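Local coordinates for GNAT family acetyltransferase (Mycobacterium smegmatis, PDB 6C30), which probably transfers an acetyl group from acetyl-CoA to an amino group, perhaps a protein N-terminus as in other RimJ-type enzymes of the GNAT family, at residues A[28-33]-A[91-96]; A[151-156]-A[191-196]. One frame throughout, in Å; residues are numbered along the deposited sequence.

Contact 1: residues A[28-33]-A[91-96]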
loop_
_atom_site.group_PDB
_atom_site.type_symbol
_atom_site.label_atom_id
_atom_site.label_comp_id
_atom_site.label_asym_id
_atom_site.label_seq_id
_atom_site.Cartn_x
_atom_site.Cartn_y
_atom_site.Cartn_z
ATOM N N GLY A 28 5.680 4.801 0.201
ATOM C CA GLY A 28 5.253 4.332 1.504
ATOM C C GLY A 28 6.192 3.233 1.972
ATOM O O GLY A 28 6.992 2.711 1.179
ATOM N N LEU A 29 6.108 2.912 3.262
ATOM C CA LEU A 29 6.828 1.780 3.867
ATOM C C LEU A 29 5.840 0.739 4.342
ATOM O O LEU A 29 4.824 1.080 4.940
ATOM C CB LEU A 29 7.679 2.223 5.058
ATOM C CG LEU A 29 8.705 3.342 4.851
ATOM C CD1 LEU A 29 9.513 3.573 6.124
ATOM C CD2 LEU A 29 9.631 2.991 3.685
ATOM N N ARG A 30 6.143 -0.533 4.107
ATOM C CA ARG A 30 5.325 -1.595 4.694
ATOM C C ARG A 30 6.211 -2.814 4.969
ATOM O O ARG A 30 7.327 -2.892 4.455
ATOM C CB ARG A 30 4.121 -1.928 3.785
ATOM C CG ARG A 30 4.443 -2.216 2.328
ATOM C CD ARG A 30 4.902 -3.646 2.142
ATOM N NE ARG A 30 5.172 -3.933 0.738
ATOM C CZ ARG A 30 5.856 -4.994 0.316
ATOM N NH1 ARG A 30 6.327 -5.869 1.199
ATOM N NH2 ARG A 30 6.060 -5.186 -0.983
ATOM N N PRO A 31 5.736 -3.759 5.802
ATOM C CA PRO A 31 6.607 -4.887 6.172
ATOM C C PRO A 31 7.062 -5.767 5.011
ATOM O O PRO A 31 6.298 -6.016 4.087
ATOM C CB PRO A 31 5.728 -5.702 7.126
ATOM C CG PRO A 31 4.810 -4.682 7.743
ATOM C CD PRO A 31 4.494 -3.734 6.602
ATOM N N VAL A 32 8.294 -6.256 5.066
ATOM C CA VAL A 32 8.721 -7.329 4.167
ATOM C C VAL A 32 7.755 -8.509 4.251
ATOM O O VAL A 32 7.183 -8.788 5.315
ATOM C CB VAL A 32 10.155 -7.847 4.485
ATOM C CG1 VAL A 32 11.216 -6.793 4.185
ATOM C CG2 VAL A 32 10.260 -8.330 5.925
ATOM N N ARG A 33 7.583 -9.204 3.137
ATOM C CA ARG A 33 6.736 -10.391 3.141
ATOM C C ARG A 33 7.252 -11.401 2.130
ATOM O O ARG A 33 8.057 -11.067 1.239
ATOM C CB ARG A 33 5.278 -10.020 2.859
ATOM C CG ARG A 33 5.053 -9.420 1.491
ATOM C CD ARG A 33 3.612 -8.895 1.364
ATOM N NE ARG A 33 3.501 -8.102 0.150
ATOM C CZ ARG A 33 2.949 -6.894 0.070
ATOM N NH1 ARG A 33 2.423 -6.284 1.130
ATOM N NH2 ARG A 33 2.934 -6.289 -1.100
ATOM N N VAL A 91 9.790 -2.580 3.401
ATOM C CA VAL A 91 9.960 -2.422 1.963
ATOM C C VAL A 91 9.574 -0.995 1.607
ATOM O O VAL A 91 8.601 -0.448 2.152
ATOM C CB VAL A 91 9.091 -3.428 1.186
ATOM C CG1 VAL A 91 8.974 -3.057 -0.294
ATOM C CG2 VAL A 91 9.655 -4.839 1.366
ATOM N N ILE A 92 10.355 -0.388 0.714
ATOM C CA ILE A 92 9.994 0.902 0.133
ATOM C C ILE A 92 9.150 0.646 -1.101
ATOM O O ILE A 92 9.581 -0.055 -2.022
ATOM C CB ILE A 92 11.236 1.731 -0.261
ATOM C CG1 ILE A 92 12.208 1.871 0.911
ATOM C CG2 ILE A 92 10.800 3.103 -0.815
ATOM C CD1 ILE A 92 13.574 2.412 0.499
ATOM N N GLU A 93 7.936 1.195 -1.099
ATOM C CA GLU A 93 7.051 1.115 -2.263
ATOM C C GLU A 93 7.019 2.434 -3.020
ATOM O O GLU A 93 6.955 3.503 -2.411
ATOM C CB GLU A 93 5.616 0.761 -1.856
ATOM C CG GLU A 93 5.460 -0.665 -1.346
ATOM C CD GLU A 93 4.011 -1.066 -1.158
ATOM O OE1 GLU A 93 3.122 -0.179 -1.169
ATOM O OE2 GLU A 93 3.756 -2.274 -0.996
ATOM N N LEU A 94 7.074 2.337 -4.343
ATOM C CA LEU A 94 6.752 3.447 -5.231
ATOM C C LEU A 94 5.536 3.027 -6.040
ATOM O O LEU A 94 5.589 2.042 -6.777
ATOM C CB LEU A 94 7.921 3.783 -6.150
ATOM C CG LEU A 94 7.615 4.867 -7.186
ATOM C CD1 LEU A 94 7.435 6.226 -6.523
ATOM C CD2 LEU A 94 8.716 4.894 -8.235
ATOM N N ASP A 95 4.440 3.765 -5.876
ATOM C CA ASP A 95 3.175 3.443 -6.554
ATOM C C ASP A 95 2.839 1.956 -6.362
ATOM O O ASP A 95 2.425 1.248 -7.283
ATOM C CB ASP A 95 3.241 3.828 -8.040
ATOM C CG ASP A 95 3.540 5.316 -8.240
ATOM O OD1 ASP A 95 3.050 6.129 -7.434
ATOM O OD2 ASP A 95 4.284 5.653 -9.194
ATOM N N GLY A 96 3.033 1.502 -5.128
ATOM C CA GLY A 96 2.686 0.148 -4.732
ATOM C C GLY A 96 3.716 -0.928 -5.052
ATOM O O GLY A 96 3.531 -2.077 -4.641
HETATM O O HOH W 1 4.253 -4.327 -3.067
HETATM O O HOH W 2 1.677 -3.710 -0.250
#

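Contact 2: residues A[151-156]-A[191-196]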
loop_
_atom_site.group_PDB
_atom_site.type_symbol
_atom_site.label_atom_id
_atom_site.label_comp_id
_atom_site.label_asym_id
_atom_site.label_seq_id
_atom_site.Cartn_x
_atom_site.Cartn_y
_atom_site.Cartn_z
ATOM N N ILE A 151 18.474 7.711 16.194
ATOM C CA ILE A 151 18.722 6.825 15.065
ATOM C C ILE A 151 20.082 7.158 14.462
ATOM O O ILE A 151 20.418 8.334 14.256
ATOM C CB ILE A 151 17.618 6.948 14.000
ATOM C CG1 ILE A 151 16.278 6.443 14.556
ATOM C CG2 ILE A 151 17.991 6.192 12.727
ATOM C CD1 ILE A 151 16.266 4.967 14.922
ATOM N N GLU A 152 20.883 6.128 14.200
ATOM C CA GLU A 152 22.181 6.312 13.575
ATOM C C GLU A 152 22.269 5.540 12.268
ATOM O O GLU A 152 21.422 4.687 11.988
ATOM C CB GLU A 152 23.304 5.858 14.511
ATOM C CG GLU A 152 23.279 4.356 14.775
ATOM C CD GLU A 152 24.359 3.887 15.731
ATOM O OE1 GLU A 152 24.690 2.687 15.693
ATOM O OE2 GLU A 152 24.877 4.699 16.535
ATOM N N ALA A 153 23.285 5.853 11.477
ATOM C CA ALA A 153 23.564 5.118 10.242
ATOM C C ALA A 153 25.057 5.106 9.999
ATOM O O ALA A 153 25.792 5.965 10.510
ATOM C CB ALA A 153 22.842 5.734 9.048
ATOM N N THR A 154 25.520 4.110 9.249
ATOM C CA THR A 154 26.928 4.038 8.881
ATOM C C THR A 154 27.061 4.063 7.363
ATOM O O THR A 154 26.219 3.518 6.631
ATOM C CB THR A 154 27.619 2.784 9.472
ATOM O OG1 THR A 154 26.872 1.614 9.113
ATOM C CG2 THR A 154 27.678 2.888 10.984
ATOM N N VAL A 155 28.101 4.730 6.883
ATOM C CA VAL A 155 28.259 4.937 5.453
ATOM C C VAL A 155 29.743 5.119 5.153
ATOM O O VAL A 155 30.433 5.822 5.883
ATOM C CB VAL A 155 27.419 6.160 4.981
ATOM C CG1 VAL A 155 27.758 7.420 5.779
ATOM C CG2 VAL A 155 27.592 6.390 3.487
ATOM N N ARG A 156 30.250 4.456 4.121
ATOM C CA ARG A 156 31.651 4.629 3.763
ATOM C C ARG A 156 31.910 6.066 3.315
ATOM O O ARG A 156 31.069 6.668 2.632
ATOM C CB ARG A 156 32.062 3.634 2.671
ATOM C CG ARG A 156 32.206 2.202 3.192
ATOM C CD ARG A 156 32.589 1.224 2.085
ATOM N NE ARG A 156 33.923 1.507 1.563
ATOM C CZ ARG A 156 34.428 0.958 0.462
ATOM N NH1 ARG A 156 33.704 0.102 -0.251
ATOM N NH2 ARG A 156 35.657 1.281 0.069
ATOM N N LEU A 191 31.850 6.137 8.215
ATOM C CA LEU A 191 31.365 7.254 9.015
ATOM C C LEU A 191 30.145 6.832 9.811
ATOM O O LEU A 191 29.342 6.025 9.341
ATOM C CB LEU A 191 31.012 8.446 8.125
ATOM C CG LEU A 191 32.203 9.144 7.468
ATOM C CD1 LEU A 191 31.738 9.887 6.240
ATOM C CD2 LEU A 191 32.893 10.084 8.446
ATOM N N LEU A 192 30.025 7.360 11.019
ATOM C CA LEU A 192 28.832 7.206 11.823
ATOM C C LEU A 192 28.088 8.528 11.803
ATOM O O LEU A 192 28.667 9.573 12.129
ATOM C CB LEU A 192 29.192 6.812 13.262
ATOM C CG LEU A 192 28.033 6.680 14.244
ATOM C CD1 LEU A 192 27.138 5.515 13.855
ATOM C CD2 LEU A 192 28.535 6.510 15.677
ATOM N N VAL A 193 26.820 8.490 11.418
ATOM C CA VAL A 193 25.989 9.690 11.431
ATOM C C VAL A 193 24.759 9.425 12.304
ATOM O O VAL A 193 24.392 8.270 12.521
ATOM C CB VAL A 193 25.572 10.133 10.002
ATOM C CG1 VAL A 193 26.796 10.331 9.113
ATOM C CG2 VAL A 193 24.602 9.133 9.372
ATOM N N ALA A 194 24.123 10.477 12.823
ATOM C CA ALA A 194 23.044 10.287 13.779
ATOM C C ALA A 194 22.116 11.486 13.855
ATOM O O ALA A 194 22.470 12.604 13.467
ATOM C CB ALA A 194 23.604 9.997 15.169
ATOM N N ILE A 195 20.925 11.238 14.371
ATOM C CA ILE A 195 19.984 12.304 14.675
ATOM C C ILE A 195 19.184 11.871 15.904
ATOM O O ILE A 195 18.935 10.678 16.094
ATOM C CB ILE A 195 19.073 12.607 13.448
ATOM C CG1 ILE A 195 18.220 13.856 13.697
ATOM C CG2 ILE A 195 18.198 11.397 13.064
ATOM C CD1 ILE A 195 17.387 14.285 12.490
ATOM N N THR A 196 18.822 12.820 16.769
ATOM C CA THR A 196 18.035 12.458 17.946
ATOM C C THR A 196 16.659 13.118 17.870
ATOM O O THR A 196 16.443 14.027 17.068
ATOM C CB THR A 196 18.750 12.827 19.280
ATOM O OG1 THR A 196 18.851 14.252 19.411
ATOM C CG2 THR A 196 20.141 12.205 19.350
#

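Contact 1: residues A[28-33]-A[91-96]
Arg-30 and Glu-93 carry the charged part of this contact. NE of Arg-30 gives a salt bridge to OE2 of Glu-93 at 2.8 Å, the oxygen lying near the guanidinium plane but the nitrogen arriving from above the carboxylate plane, with the two planes 78° apart. A bend at chi2 (82°) swings the guanidinium back over Val-91, whose CB sits beneath its centre; the Arg-33 guanidinium covers the opposite face. NH1 of Arg-30 bonds Pro-31 O (2.9 Å) and also pairs with Asp-36, which helps fix the group's rotation. One water accepts from Arg-30 NH2 and lies within bonding distance of both Glu-93 OE2 and Gly-96 O; a second, 2.6 Å from Glu-93 OE2, is held by Arg-33 NH2.

Backbone bonds come in two antiparallel pairs, Gly-28 with Glu-93 and Arg-30 with Val-91, where Val-91 N reaches Arg-30 O at 2.7 Å.

Apolar contacts are sparser: Leu-29 CD2 lies alongside Ile-92 CG1 at 3.9 Å, and Val-32 CG1 meets Val-91 CG2 at 3.8 Å.

At the turn, Asp-95 forms a salt bridge with Arg-35 of the second subunit. Leu-29 and Ile-92 turn to helix 130-143, Val-32 packs on helix 71-83, and strand 97-105 continues the sheet beyond Ile-92.

Contact 2: residues A[151-156]-A[191-196]
Strands 151-155 and 191-196 run antiparallel, joined by six backbone hydrogen bonds in three pairs (Ile-151 with Ile-195, Ala-153 with Val-193, Val-155 with Leu-191), and draw closest between the first two, where the CA atoms of Glu-152 and Ala-194 are 4.1 Å apart.

On the face bearing Glu-152, Thr-154 and Leu-192, the leucine does most of the touching. Its CG stands anti to the backbone N (chi1 177°), and CD1 reaches across between its two neighbours, 3.6 Å from Glu-152 OE2 and 3.9 Å from Thr-154 CG2. The carboxylate's polar partner is Arg-150, which forms a salt bridge with OE2, so the methyl packs against an already paired acid. Leu-177 and Tyr-180 of strand 172-180 add to this face at Thr-154.

Strand 150-155 also pairs in parallel with strand 114-121, and helix 130-143 connects the two in a beta-alpha-beta crossover, part of the GNAT core. Strand 186-196 extends this sheet on the other side.

The side chains the two strands put on the other face are apolar. CB of Ala-153 meets Val-193 CG2 at 3.8 Å, and Val-155 CG1 slants against Leu-191 CB. Helix 160-169 covers Val-155 through Arg-163 and Leu-166, while Ile-151 and Ile-195 both turn to Leu-139 of helix 130-143. Behind these side chains the last backbone pair is uneven, since Leu-191 N approaches Val-155 O to 2.7 Å but with an N-H...O angle of just 135°. The CA of Glu-152 comes 3.1 Å from Val-193 O in a CA-H...O contact.

In the fold
Contacts 1 and 2 belong to the same mixed sheet but lie on opposite sides of the chain's centre, with centres about 23 Å apart and nearest atoms about 11 Å apart. Both are largely buried antiparallel strand pairings, and helix 130-143 packs on one face of each, through Met-137 at Leu-29 and through Leu-139 at Ile-151. Strands 97-105 and 114-121 connect them across the sheet. Their chemistry differs: contact 1 adds an ionic and water-bridged cluster close to the subunit interface, whereas contact 2 depends on backbone bonds and small apolar contacts, with its one acid paired within its own strand and no other subunit touching it.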